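Xanthomonas outer protein D (Xanthomonas euvesicatoria, PDB 2OIX) acts as a type III secreted virulence effector and deSUMOylating cysteine protease of the Ulp1 family, here its catalytic domain in an inactive mutant form. Local coordinates at residues Ser35-Met40 / Gln49-Arg54; Thr39-Ala44 / Tyr113-Asp118; Leu79-Arg84 / Val89-Tyr94; Arg54-Asp59 / Val65-Asn70. The protein carries 1 engineered substitution. One frame throughout, in Å; residues are numbered along the deposited sequence.

Interaction 1. Residues Ser35-Met40 / Gln49-Arg54; sequences SQVVTM and QARAQR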
loop_
_atom_site.group_PDB
_atom_site.type_symbol
_atom_site.label_atom_id
_atom_site.label_comp_id
_atom_site.label_asym_id
_atom_site.label_seq_id
_atom_site.Cartn_x
_atom_site.Cartn_y
_atom_site.Cartn_z
ATOM N N SER A 35 1.173 4.540 7.221
ATOM C CA SER A 35 0.156 3.594 7.686
ATOM C C SER A 35 -0.705 4.111 8.833
ATOM O O SER A 35 -1.860 3.731 8.959
ATOM C CB SER A 35 0.794 2.239 8.034
ATOM O OG SER A 35 1.833 2.388 8.974
ATOM N N GLN A 36 -0.165 5.031 9.628
ATOM C CA GLN A 36 -0.890 5.560 10.750
ATOM C C GLN A 36 -1.909 6.543 10.207
ATOM O O GLN A 36 -2.989 6.637 10.728
ATOM C CB GLN A 36 0.045 6.256 11.728
ATOM C CG GLN A 36 0.996 5.294 12.411
ATOM C CD GLN A 36 1.747 5.911 13.564
ATOM O OE1 GLN A 36 1.192 6.112 14.616
ATOM N NE2 GLN A 36 3.044 6.127 13.389
ATOM N N VAL A 37 -1.526 7.274 9.154
ATOM C CA VAL A 37 -2.468 8.137 8.468
ATOM C C VAL A 37 -3.592 7.319 7.852
ATOM O O VAL A 37 -4.755 7.780 7.859
ATOM C CB VAL A 37 -1.802 9.069 7.447
ATOM C CG1 VAL A 37 -2.864 9.944 6.701
ATOM C CG2 VAL A 37 -0.785 10.003 8.157
ATOM N N VAL A 38 -3.254 6.146 7.272
ATOM C CA VAL A 38 -4.309 5.232 6.753
ATOM C C VAL A 38 -5.341 4.877 7.878
ATOM O O VAL A 38 -6.563 4.978 7.706
ATOM C CB VAL A 38 -3.687 3.935 6.091
ATOM C CG1 VAL A 38 -4.802 3.087 5.550
ATOM C CG2 VAL A 38 -2.825 4.354 4.924
ATOM N N THR A 39 -4.834 4.489 9.034
ATOM C CA THR A 39 -5.651 4.117 10.181
ATOM C C THR A 39 -6.586 5.283 10.578
ATOM O O THR A 39 -7.762 5.097 10.885
ATOM C CB THR A 39 -4.730 3.674 11.346
ATOM O OG1 THR A 39 -3.954 2.536 10.929
ATOM C CG2 THR A 39 -5.534 3.321 12.607
ATOM N N MET A 40 -6.066 6.499 10.510
ATOM C CA MET A 40 -6.809 7.685 10.884
ATOM C C MET A 40 -8.032 8.032 10.014
ATOM O O MET A 40 -8.902 8.783 10.457
ATOM C CB MET A 40 -5.865 8.874 10.936
ATOM C CG MET A 40 -5.060 8.997 12.231
ATOM S SD MET A 40 -3.747 10.172 11.848
ATOM C CE MET A 40 -4.743 11.622 11.389
ATOM N N GLN A 49 -9.673 12.439 11.122
ATOM C CA GLN A 49 -10.121 11.817 9.880
ATOM C C GLN A 49 -10.048 12.803 8.708
ATOM O O GLN A 49 -9.617 12.445 7.622
ATOM C CB GLN A 49 -11.528 11.254 10.067
ATOM C CG GLN A 49 -12.220 10.850 8.794
ATOM C CD GLN A 49 -13.650 10.451 9.051
ATOM O OE1 GLN A 49 -14.552 11.301 9.145
ATOM N NE2 GLN A 49 -13.872 9.151 9.199
ATOM N N ALA A 50 -10.442 14.049 8.956
ATOM C CA ALA A 50 -10.359 15.118 7.959
ATOM C C ALA A 50 -8.928 15.328 7.488
ATOM O O ALA A 50 -8.669 15.407 6.286
ATOM C CB ALA A 50 -10.944 16.431 8.525
ATOM N N ARG A 51 -8.003 15.408 8.443
ATOM C CA ARG A 51 -6.580 15.523 8.140
ATOM C C ARG A 51 -6.159 14.364 7.248
ATOM O O ARG A 51 -5.459 14.569 6.269
ATOM C CB ARG A 51 -5.741 15.564 9.428
ATOM C CG ARG A 51 -4.215 15.579 9.220
ATOM C CD ARG A 51 -3.464 15.529 10.572
ATOM N NE ARG A 51 -2.010 15.340 10.453
ATOM C CZ ARG A 51 -1.403 14.161 10.266
ATOM N NH1 ARG A 51 -2.112 13.039 10.143
ATOM N NH2 ARG A 51 -0.079 14.102 10.171
ATOM N N ALA A 52 -6.605 13.160 7.595
ATOM C CA ALA A 52 -6.203 11.933 6.870
ATOM C C ALA A 52 -6.758 11.995 5.463
ATOM O O ALA A 52 -6.057 11.706 4.501
ATOM C CB ALA A 52 -6.691 10.680 7.593
ATOM N N GLN A 53 -8.022 12.413 5.334
ATOM C CA GLN A 53 -8.615 12.632 4.023
ATOM C C GLN A 53 -7.824 13.634 3.155
ATOM O O GLN A 53 -7.672 13.403 1.957
ATOM C CB GLN A 53 -10.097 13.042 4.175
ATOM C CG GLN A 53 -10.927 11.808 4.469
ATOM C CD GLN A 53 -12.355 12.073 4.866
ATOM O OE1 GLN A 53 -12.708 13.161 5.357
ATOM N NE2 GLN A 53 -13.204 11.067 4.658
ATOM N N ARG A 54 -7.278 14.698 3.754
ATOM C CA ARG A 54 -6.481 15.709 3.023
ATOM C C ARG A 54 -5.139 15.169 2.557
ATOM O O ARG A 54 -4.699 15.455 1.429
ATOM C CB ARG A 54 -6.209 16.928 3.904
ATOM C CG ARG A 54 -7.441 17.645 4.411
ATOM C CD ARG A 54 -7.039 18.857 5.278
ATOM N NE ARG A 54 -8.106 19.235 6.209
ATOM C CZ ARG A 54 -7.986 19.218 7.534
ATOM N NH1 ARG A 54 -6.831 18.875 8.113
ATOM N NH2 ARG A 54 -9.023 19.573 8.286
#
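Val37 and Met40 press against Ala52 where two consecutive helices of the Ulp1-type catalytic domain cross. Helices 35-40 and 46-57 cross steeply, 123° between the directions of the two short segments, with axes 8.5 Å apart at closest approach, consistent with the small Ala52 at the centre. The apolar part centres on the Ala52 methyl, which faces the first helix: Val37 CG1 lies 4.0 Å from Ala52 CB, and Met40 CB meets the same methyl at 3.9 Å. Val37 can do this because CG1 stands anti to the backbone N (chi1 178°), while CG2 turns to Arg51.

Backbone oxygens make the second kind of contact. Val37 O approaches Ala52 CB, and Met40 O receives a CA-H...O contact from Gln49 CA at 3.3 Å. Gln49 sends its amide elsewhere, NE2 bonding Leu41 O in the turn that follows the first helix.

The third kind joins the long side chains of Met40 and Arg51 at the outer margin. Arg51 is extended from CG to NE and lies obliquely to Met40, whose thioether bends at chi3 (60°). Val37 CG2 also reaches Arg51 NH1, at 3.9 Å, from an oblique direction, so aliphatic groups of two residues border this nitrogen. Deeper in, Val37 continues onto Leu55 and Leu56 of the same partner helix, and Val38 faces strand 64-71, placing the pair of helices against the sheet. Met40 CE comes within 3.2 Å of Arg51 NH1, at the guanidinium edge and near its plane, while Met40 SD lies 3.7 Å from that nitrogen.

Interaction 2. Residues Thr39-Ala44 / Tyr113-Asp118; sequences TMLSSA and YHLGLD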
loop_
_atom_site.group_PDB
_atom_site.type_symbol
_atom_site.label_atom_id
_atom_site.label_comp_id
_atom_site.label_asym_id
_atom_site.label_seq_id
_atom_site.Cartn_x
_atom_site.Cartn_y
_atom_site.Cartn_z
ATOM N N THR A 39 -4.834 4.489 9.034
ATOM C CA THR A 39 -5.651 4.117 10.181
ATOM C C THR A 39 -6.586 5.283 10.578
ATOM O O THR A 39 -7.762 5.097 10.885
ATOM C CB THR A 39 -4.730 3.674 11.346
ATOM O OG1 THR A 39 -3.954 2.536 10.929
ATOM C CG2 THR A 39 -5.534 3.321 12.607
ATOM N N MET A 40 -6.066 6.499 10.510
ATOM C CA MET A 40 -6.809 7.685 10.884
ATOM C C MET A 40 -8.032 8.032 10.014
ATOM O O MET A 40 -8.902 8.783 10.457
ATOM C CB MET A 40 -5.865 8.874 10.936
ATOM C CG MET A 40 -5.060 8.997 12.231
ATOM S SD MET A 40 -3.747 10.172 11.848
ATOM C CE MET A 40 -4.743 11.622 11.389
ATOM N N LEU A 41 -8.108 7.503 8.788
ATOM C CA LEU A 41 -9.322 7.693 7.954
ATOM C C LEU A 41 -10.586 7.242 8.714
ATOM O O LEU A 41 -11.692 7.803 8.544
ATOM C CB LEU A 41 -9.185 6.944 6.616
ATOM C CG LEU A 41 -8.142 7.398 5.574
ATOM C CD1 LEU A 41 -7.985 6.308 4.487
ATOM C CD2 LEU A 41 -8.434 8.763 4.935
ATOM N N SER A 42 -10.416 6.238 9.570
ATOM C CA SER A 42 -11.517 5.645 10.330
ATOM C C SER A 42 -11.716 6.261 11.724
ATOM O O SER A 42 -12.700 5.963 12.400
ATOM C CB SER A 42 -11.287 4.138 10.454
ATOM O OG SER A 42 -11.268 3.533 9.180
ATOM N N SER A 43 -10.778 7.113 12.145
ATOM C CA SER A 43 -10.761 7.705 13.494
ATOM C C SER A 43 -12.113 8.304 13.886
ATOM O O SER A 43 -12.893 8.711 13.014
ATOM C CB SER A 43 -9.659 8.768 13.580
ATOM O OG SER A 43 -9.779 9.588 14.745
ATOM N N ALA A 44 -12.402 8.355 15.190
ATOM C CA ALA A 44 -13.690 8.942 15.657
ATOM C C ALA A 44 -13.615 10.459 15.810
ATOM O O ALA A 44 -14.629 11.177 15.643
ATOM C CB ALA A 44 -14.165 8.301 16.954
ATOM N N TYR A 113 -13.729 3.209 1.510
ATOM C CA TYR A 113 -14.936 3.996 1.790
ATOM C C TYR A 113 -14.622 5.448 2.202
ATOM O O TYR A 113 -15.209 6.390 1.686
ATOM C CB TYR A 113 -15.733 3.333 2.904
ATOM C CG TYR A 113 -16.908 4.157 3.367
ATOM C CD1 TYR A 113 -18.101 4.158 2.651
ATOM C CD2 TYR A 113 -16.840 4.906 4.552
ATOM C CE1 TYR A 113 -19.181 4.908 3.075
ATOM C CE2 TYR A 113 -17.917 5.654 4.986
ATOM C CZ TYR A 113 -19.077 5.651 4.246
ATOM O OH TYR A 113 -20.132 6.400 4.684
ATOM N N HIS A 114 -13.690 5.616 3.141
ATOM C CA HIS A 114 -13.318 6.958 3.618
ATOM C C HIS A 114 -12.483 7.777 2.625
ATOM O O HIS A 114 -12.289 8.971 2.827
ATOM C CB HIS A 114 -12.591 6.868 4.952
ATOM C CG HIS A 114 -13.474 6.467 6.087
ATOM N ND1 HIS A 114 -14.568 7.207 6.474
ATOM C CD2 HIS A 114 -13.405 5.420 6.939
ATOM C CE1 HIS A 114 -15.155 6.614 7.499
ATOM N NE2 HIS A 114 -14.471 5.523 7.794
ATOM N N LEU A 115 -11.988 7.129 1.574
ATOM C CA LEU A 115 -11.320 7.839 0.480
ATOM C C LEU A 115 -12.306 8.301 -0.596
ATOM O O LEU A 115 -11.888 8.838 -1.638
ATOM C CB LEU A 115 -10.193 6.982 -0.139
ATOM C CG LEU A 115 -8.919 6.923 0.716
ATOM C CD1 LEU A 115 -8.049 5.792 0.214
ATOM C CD2 LEU A 115 -8.123 8.236 0.824
ATOM N N GLY A 116 -13.601 8.087 -0.343
ATOM C CA GLY A 116 -14.622 8.311 -1.335
ATOM C C GLY A 116 -14.867 7.258 -2.407
ATOM O O GLY A 116 -15.575 7.537 -3.396
ATOM N N LEU A 117 -14.357 6.046 -2.215
ATOM C CA LEU A 117 -14.447 5.007 -3.237
ATOM C C LEU A 117 -15.616 4.095 -2.970
ATOM O O LEU A 117 -16.176 4.097 -1.873
ATOM C CB LEU A 117 -13.141 4.180 -3.313
ATOM C CG LEU A 117 -11.860 5.017 -3.444
ATOM C CD1 LEU A 117 -10.748 4.050 -3.659
ATOM C CD2 LEU A 117 -11.963 6.022 -4.588
ATOM N N ASP A 118 -16.034 3.371 -4.001
ATOM C CA ASP A 118 -17.026 2.326 -3.847
ATOM C C ASP A 118 -16.239 1.070 -3.486
ATOM O O ASP A 118 -15.592 0.492 -4.340
ATOM C CB ASP A 118 -17.761 2.091 -5.164
ATOM C CG ASP A 118 -18.745 0.931 -5.076
ATOM O OD1 ASP A 118 -18.791 0.268 -4.002
ATOM O OD2 ASP A 118 -19.469 0.682 -6.073
#
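His114 lays its imidazole against the turn 40-43, where the chain leaves helix 35-40, and so ties the end of helix 102-114 to it. The side chain begins with CB, packed 3.8 Å from Leu41 CB. With CG anti to the carbonyl carbon (chi1 -70°), the ring then passes beneath the Leu41 carbonyl. His114 CG and Leu41 O are 3.3 Å apart; ND1 is 3.6 Å and CE1 3.8 Å from the same oxygen, which stands over the ring centre, near all five ring atoms. His114 CD2 comes 3.6 Å from Ser42 OG, which approaches obliquely, and NE2 reaches 3.9 Å from Ser42 CA. The other face of the imidazole is occupied by Tyr113 CD2, 3.7 Å above the plane, and CE1 lies at the edge of the Tyr113 ring, in its plane.

Beside it, Leu41 and Leu115 cross at about a right angle, with Leu41 CD1 3.9 Å from Leu115 CG. This aliphatic pair extends inward to Leu56 and Ala52 of helix 46-57. Gly116, at positive phi, ends helix 102-114 in a Schellman motif. The type I turn from Met40 to Ser43 presents Leu41 and Ser42 to the histidine.

Helix 46-57 pins both sides with amides: Gln49 NE2 donates to Leu41 O, and Gln53 NE2 to His114 O. Leu41 O, so bonded, also sits against the imidazole face as a packing contact. Such a carbonyl over the face would probably suit an imidazole carrying some positive charge better than a neutral one, though packing alone could fix its position.

Interaction 3. Residues Leu79-Arg84 / Val89-Tyr94; sequences LVVDRR and VAAYHY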
loop_
_atom_site.group_PDB
_atom_site.type_symbol
_atom_site.label_atom_id
_atom_site.label_comp_id
_atom_site.label_asym_id
_atom_site.label_seq_id
_atom_site.Cartn_x
_atom_site.Cartn_y
_atom_site.Cartn_z
ATOM N N LEU A 79 -3.357 -1.994 0.127
ATOM C CA LEU A 79 -4.392 -1.509 -0.754
ATOM C C LEU A 79 -3.734 -0.505 -1.722
ATOM O O LEU A 79 -3.101 0.451 -1.285
ATOM C CB LEU A 79 -5.490 -0.767 0.046
ATOM C CG LEU A 79 -6.580 -0.268 -0.832
ATOM C CD1 LEU A 79 -7.322 -1.499 -1.479
ATOM C CD2 LEU A 79 -7.525 0.677 -0.050
ATOM N N VAL A 80 -3.962 -0.649 -3.029
ATOM C CA VAL A 80 -3.407 0.304 -4.008
ATOM C C VAL A 80 -4.597 1.015 -4.660
ATOM O O VAL A 80 -5.588 0.385 -5.110
ATOM C CB VAL A 80 -2.507 -0.395 -5.071
ATOM C CG1 VAL A 80 -1.989 0.614 -6.135
ATOM C CG2 VAL A 80 -1.364 -1.090 -4.411
ATOM N N VAL A 81 -4.541 2.322 -4.712
ATOM C CA VAL A 81 -5.648 3.061 -5.333
ATOM C C VAL A 81 -5.090 3.874 -6.525
ATOM O O VAL A 81 -4.143 4.645 -6.331
ATOM C CB VAL A 81 -6.337 4.016 -4.334
ATOM C CG1 VAL A 81 -7.235 4.928 -5.042
ATOM C CG2 VAL A 81 -7.110 3.273 -3.224
ATOM N N ASP A 82 -5.654 3.702 -7.728
ATOM C CA ASP A 82 -5.179 4.361 -8.927
ATOM C C ASP A 82 -6.299 5.264 -9.416
ATOM O O ASP A 82 -7.262 4.797 -10.009
ATOM C CB ASP A 82 -4.803 3.330 -10.009
ATOM C CG ASP A 82 -4.642 3.962 -11.415
ATOM O OD1 ASP A 82 -4.387 5.193 -11.521
ATOM O OD2 ASP A 82 -4.778 3.259 -12.442
ATOM N N ARG A 83 -6.211 6.550 -9.100
ATOM C CA ARG A 83 -7.264 7.463 -9.529
ATOM C C ARG A 83 -6.864 8.415 -10.645
ATOM O O ARG A 83 -7.408 9.532 -10.753
ATOM C CB ARG A 83 -7.867 8.205 -8.337
ATOM C CG ARG A 83 -6.825 8.962 -7.571
ATOM C CD ARG A 83 -7.162 9.199 -6.104
ATOM N NE ARG A 83 -5.959 9.786 -5.524
ATOM C CZ ARG A 83 -5.750 10.031 -4.247
ATOM N NH1 ARG A 83 -6.696 9.780 -3.344
ATOM N NH2 ARG A 83 -4.578 10.552 -3.894
ATOM N N ARG A 84 -5.997 7.948 -11.542
ATOM C CA ARG A 84 -5.551 8.768 -12.669
ATOM C C ARG A 84 -6.770 9.144 -13.524
ATOM O O ARG A 84 -6.873 10.251 -14.058
ATOM C CB ARG A 84 -4.512 8.059 -13.531
ATOM C CG ARG A 84 -3.119 8.002 -12.924
ATOM C CD ARG A 84 -2.239 7.209 -13.831
ATOM N NE ARG A 84 -2.581 5.798 -13.661
ATOM C CZ ARG A 84 -2.021 4.803 -14.354
ATOM N NH1 ARG A 84 -1.114 5.068 -15.298
ATOM N NH2 ARG A 84 -2.394 3.549 -14.119
ATOM N N VAL A 89 -11.932 5.099 -11.159
ATOM C CA VAL A 89 -10.959 4.750 -10.126
ATOM C C VAL A 89 -10.816 3.228 -9.950
ATOM O O VAL A 89 -11.800 2.483 -9.828
ATOM C CB VAL A 89 -11.292 5.465 -8.782
ATOM C CG1 VAL A 89 -10.227 5.279 -7.750
ATOM C CG2 VAL A 89 -11.535 6.969 -9.050
ATOM N N ALA A 90 -9.578 2.767 -9.933
ATOM C CA ALA A 90 -9.326 1.357 -9.740
ATOM C C ALA A 90 -8.648 1.186 -8.381
ATOM O O ALA A 90 -7.884 2.072 -7.948
ATOM C CB ALA A 90 -8.446 0.827 -10.836
ATOM N N ALA A 91 -8.974 0.091 -7.691
ATOM C CA ALA A 91 -8.420 -0.193 -6.358
ATOM C C ALA A 91 -8.152 -1.691 -6.252
ATOM O O ALA A 91 -8.953 -2.519 -6.775
ATOM C CB ALA A 91 -9.425 0.309 -5.290
ATOM N N TYR A 92 -7.003 -2.065 -5.649
ATOM C CA TYR A 92 -6.500 -3.413 -5.638
ATOM C C TYR A 92 -6.055 -3.755 -4.220
ATOM O O TYR A 92 -5.293 -2.993 -3.604
ATOM C CB TYR A 92 -5.248 -3.534 -6.517
ATOM C CG TYR A 92 -5.486 -3.009 -7.935
ATOM C CD1 TYR A 92 -5.985 -3.868 -8.955
ATOM C CD2 TYR A 92 -5.188 -1.672 -8.269
ATOM C CE1 TYR A 92 -6.221 -3.369 -10.284
ATOM C CE2 TYR A 92 -5.422 -1.161 -9.622
ATOM C CZ TYR A 92 -5.954 -2.034 -10.575
ATOM O OH TYR A 92 -6.138 -1.608 -11.833
ATOM N N HIS A 93 -6.574 -4.855 -3.687
ATOM C CA HIS A 93 -6.155 -5.324 -2.357
ATOM C C HIS A 93 -5.361 -6.623 -2.403
ATOM O O HIS A 93 -5.828 -7.623 -2.985
ATOM C CB HIS A 93 -7.406 -5.429 -1.441
ATOM C CG HIS A 93 -7.070 -5.770 -0.013
ATOM N ND1 HIS A 93 -7.640 -6.831 0.659
ATOM C CD2 HIS A 93 -6.229 -5.176 0.873
ATOM C CE1 HIS A 93 -7.138 -6.905 1.882
ATOM N NE2 HIS A 93 -6.266 -5.922 2.032
ATOM N N TYR A 94 -4.169 -6.614 -1.792
ATOM C CA TYR A 94 -3.243 -7.758 -1.747
ATOM C C TYR A 94 -3.092 -8.192 -0.288
ATOM O O TYR A 94 -2.664 -7.406 0.578
ATOM C CB TYR A 94 -1.873 -7.409 -2.335
ATOM C CG TYR A 94 -1.898 -6.772 -3.757
ATOM C CD1 TYR A 94 -1.753 -7.576 -4.879
ATOM C CD2 TYR A 94 -1.970 -5.392 -3.949
ATOM C CE1 TYR A 94 -1.732 -7.055 -6.175
ATOM C CE2 TYR A 94 -1.957 -4.821 -5.259
ATOM C CZ TYR A 94 -1.816 -5.686 -6.373
ATOM O OH TYR A 94 -1.796 -5.188 -7.652
HETATM O O HOH W 1 -5.021 0.683 -12.517
#
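Val80 and Tyr92 stand opposite each other in the antiparallel beta hairpin formed by strands 75-82 and 90-94, in the middle of the domain's mixed sheet. Their hydrogen-bonded pair is closed by Val80 N to Tyr92 O, 2.8 Å, and by Tyr92 N to Val80 O, 2.9 Å; both donors lie in the carbonyl planes. Asp82 with Ala90 is the next such pair, and Asp82 N meets Ala90 O almost straight (177°).

Side chains alternate between two faces. Val80, Asp82, Ala90 and Tyr92 share one. There Val80 points CG2 at the edge of the Tyr94 ring, 3.9 Å from its CE2 and near the ring plane, the two side chains lying aslant. The Tyr92 ring runs along the same face to its hydroxyl, held by Arg162 and by a water in the ring plane. That water, 2.6 Å from Tyr92 OH, also donates to Asp82 OD2 and links the two strands.

On the other face Val81 packs against Ala91 and Val89. Leu79 CG, anti to the backbone N (chi1 -179°), carries CD1 across to the partner backbone, 3.3 Å from Tyr92 O and against His93 CB. His93 turns its imidazole to Ser77 and Glu124.

At the turn, Arg84 grips the Asp82 carboxylate side-on: NE reaches OD1 and NH2 reaches OD2, each at 2.9 Å. Arg84 N donates to OD1 as well, from the opposite face of the carboxylate to NE, making an Asx turn. Asp157 is a second anionic partner of Arg84. Doubly bridged by arginine and met by a backbone N-H and a water, the Asp82 carboxylate is probably stabilised as the anion, which would help to hold the turn.

Interaction 4. Residues Arg54-Asp59 / Val65-Asn70; sequences RLLAGD and VFLPIN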
loop_
_atom_site.group_PDB
_atom_site.type_symbol
_atom_site.label_atom_id
_atom_site.label_comp_id
_atom_site.label_asym_id
_atom_site.label_seq_id
_atom_site.Cartn_x
_atom_site.Cartn_y
_atom_site.Cartn_z
ATOM N N ARG A 54 -7.278 14.698 3.754
ATOM C CA ARG A 54 -6.481 15.709 3.023
ATOM C C ARG A 54 -5.139 15.169 2.557
ATOM O O ARG A 54 -4.699 15.455 1.429
ATOM C CB ARG A 54 -6.209 16.928 3.904
ATOM C CG ARG A 54 -7.441 17.645 4.411
ATOM C CD ARG A 54 -7.039 18.857 5.278
ATOM N NE ARG A 54 -8.106 19.235 6.209
ATOM C CZ ARG A 54 -7.986 19.218 7.534
ATOM N NH1 ARG A 54 -6.831 18.875 8.113
ATOM N NH2 ARG A 54 -9.023 19.573 8.286
ATOM N N LEU A 55 -4.482 14.416 3.447
ATOM C CA LEU A 55 -3.158 13.880 3.205
ATOM C C LEU A 55 -3.164 12.759 2.196
ATOM O O LEU A 55 -2.146 12.515 1.575
ATOM C CB LEU A 55 -2.515 13.388 4.504
ATOM C CG LEU A 55 -2.074 14.494 5.470
ATOM C CD1 LEU A 55 -1.784 13.899 6.821
ATOM C CD2 LEU A 55 -0.847 15.218 4.940
ATOM N N LEU A 56 -4.314 12.097 2.021
ATOM C CA LEU A 56 -4.379 10.925 1.141
ATOM C C LEU A 56 -5.264 11.074 -0.071
ATOM O O LEU A 56 -5.142 10.296 -1.036
ATOM C CB LEU A 56 -4.833 9.696 1.930
ATOM C CG LEU A 56 -3.916 9.225 3.066
ATOM C CD1 LEU A 56 -4.632 8.053 3.689
ATOM C CD2 LEU A 56 -2.461 8.806 2.677
ATOM N N ALA A 57 -6.159 12.056 0.007
ATOM C CA ALA A 57 -7.129 12.342 -1.054
ATOM C C ALA A 57 -7.297 13.834 -1.284
ATOM O O ALA A 57 -8.358 14.265 -1.793
ATOM C CB ALA A 57 -8.468 11.713 -0.718
ATOM N N GLY A 58 -6.280 14.643 -0.948
ATOM C CA GLY A 58 -6.339 16.108 -1.203
ATOM C C GLY A 58 -6.190 16.491 -2.690
ATOM O O GLY A 58 -5.793 15.605 -3.471
ATOM N N ASP A 59 -6.404 17.712 -3.037
ATOM C CA ASP A 59 -6.240 18.128 -4.436
ATOM C C ASP A 59 -4.843 18.142 -5.131
ATOM O O ASP A 59 -4.694 18.408 -6.397
ATOM C CB ASP A 59 -6.928 19.464 -4.555
ATOM C CG ASP A 59 -8.501 19.337 -4.669
ATOM O OD1 ASP A 59 -9.077 18.229 -4.725
ATOM O OD2 ASP A 59 -9.174 20.352 -4.691
ATOM N N VAL A 65 -1.685 5.526 -5.248
ATOM C CA VAL A 65 -1.412 5.609 -3.815
ATOM C C VAL A 65 -1.338 4.205 -3.255
ATOM O O VAL A 65 -2.289 3.391 -3.488
ATOM C CB VAL A 65 -2.561 6.381 -3.115
ATOM C CG1 VAL A 65 -2.301 6.539 -1.637
ATOM C CG2 VAL A 65 -2.704 7.785 -3.736
ATOM N N PHE A 66 -0.221 3.909 -2.564
ATOM C CA PHE A 66 0.021 2.669 -1.825
ATOM C C PHE A 66 -0.320 2.839 -0.361
ATOM O O PHE A 66 0.358 3.599 0.356
ATOM C CB PHE A 66 1.511 2.243 -1.998
ATOM C CG PHE A 66 1.861 2.074 -3.423
ATOM C CD1 PHE A 66 1.821 0.798 -4.008
ATOM C CD2 PHE A 66 2.132 3.209 -4.235
ATOM C CE1 PHE A 66 2.063 0.641 -5.407
ATOM C CE2 PHE A 66 2.400 3.053 -5.589
ATOM C CZ PHE A 66 2.394 1.754 -6.167
ATOM N N LEU A 67 -1.341 2.113 0.092
ATOM C CA LEU A 67 -1.862 2.269 1.447
ATOM C C LEU A 67 -1.657 0.999 2.226
ATOM O O LEU A 67 -2.335 -0.012 1.963
ATOM C CB LEU A 67 -3.368 2.538 1.404
ATOM C CG LEU A 67 -3.765 3.780 0.565
ATOM C CD1 LEU A 67 -4.764 3.446 -0.512
ATOM C CD2 LEU A 67 -4.344 4.861 1.425
ATOM N N PRO A 68 -0.678 1.005 3.146
ATOM C CA PRO A 68 -0.473 -0.188 3.975
ATOM C C PRO A 68 -1.657 -0.234 4.966
ATOM O O PRO A 68 -2.005 0.785 5.576
ATOM C CB PRO A 68 0.862 0.068 4.662
ATOM C CG PRO A 68 1.522 1.235 3.846
ATOM C CD PRO A 68 0.297 2.071 3.461
ATOM N N ILE A 69 -2.277 -1.405 5.070
ATOM C CA ILE A 69 -3.434 -1.631 5.933
ATOM C C ILE A 69 -2.960 -2.434 7.166
ATOM O O ILE A 69 -2.628 -3.579 7.025
ATOM C CB ILE A 69 -4.542 -2.377 5.166
ATOM C CG1 ILE A 69 -4.937 -1.651 3.857
ATOM C CG2 ILE A 69 -5.789 -2.570 6.050
ATOM C CD1 ILE A 69 -5.379 -0.243 3.996
ATOM N N ASN A 70 -2.940 -1.812 8.342
ATOM C CA ASN A 70 -2.495 -2.421 9.582
ATOM C C ASN A 70 -3.649 -3.009 10.363
ATOM O O ASN A 70 -4.551 -2.294 10.748
ATOM C CB ASN A 70 -1.780 -1.364 10.457
ATOM C CG ASN A 70 -1.020 -1.965 11.597
ATOM O OD1 ASN A 70 -0.828 -3.186 11.678
ATOM N ND2 ASN A 70 -0.524 -1.109 12.468
#
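No ring lies between Leu56 and Leu67; the aromatic ring of strand 64-71, Phe66, is sent to the other side of the Ulp1-fold sheet, where it meets Phe32 with the planes at about 55° and rests on Val80. The contact itself is therefore aliphatic. The Leu56 carbonyl O stands loosely, 4.4 Å, from Val65 CG2 and accepts a hydrogen bond from Arg83 NH1.

What remains is helix-on-sheet packing, with the last turn of helix 46-57 set against the strand. Leu56 turns toward the strand, and CG anti to its carbonyl carbon (chi1 -63°) carries the isobutyl tip forward to Leu67. The two leucines meet aslant through single methyls. The first bond of Leu67 points across the direction of the helix, and CD2 comes round to it, its chi2 of 125° lying away from a staggered value. Val65, two residues earlier on the same face of the strand, takes part only through its loose place beside the Leu56 carbonyl. The backbones stay well separated, 7.9 Å between Leu56 CA and Val65 CA.

Other groups close the apolar cluster: Val37 of helix 35-40 and Leu115 pack on Leu56, and Val38 packs on Leu67. On its outer side the strand pairs with strand 30-32, and on its inner side with strand 75-82, through the Val65 and Leu67 bonds to Val81 and Leu79. Leu56 is the helix residue that touches the strand here, and its direct hold rests on Leu56 CD1 touching Leu67 CD2 at 3.9 Å.

Interactions 3 and 4 are buried, and interaction 1 lies at the surface with interaction 2 between these extremes. Strands 64-71 and 75-82 are neighbours in one sheet, so interactions 3 and 4 share it: the first is knit by backbone hydrogen bonds and a salt bridge at its end, the second is purely apolar. Helix 46-57 serves interactions 1 and 4, and helix 35-40 interactions 1 and 2; Val37 CG1 touches Leu56 CG at 3.9 Å. The outer contacts mix methyls with cationic or aromatic groups and carbonyl oxygens. Leu117 packs on Val81 and Val89, linking interactions 2 and 3; interactions 1 and 3 do not touch.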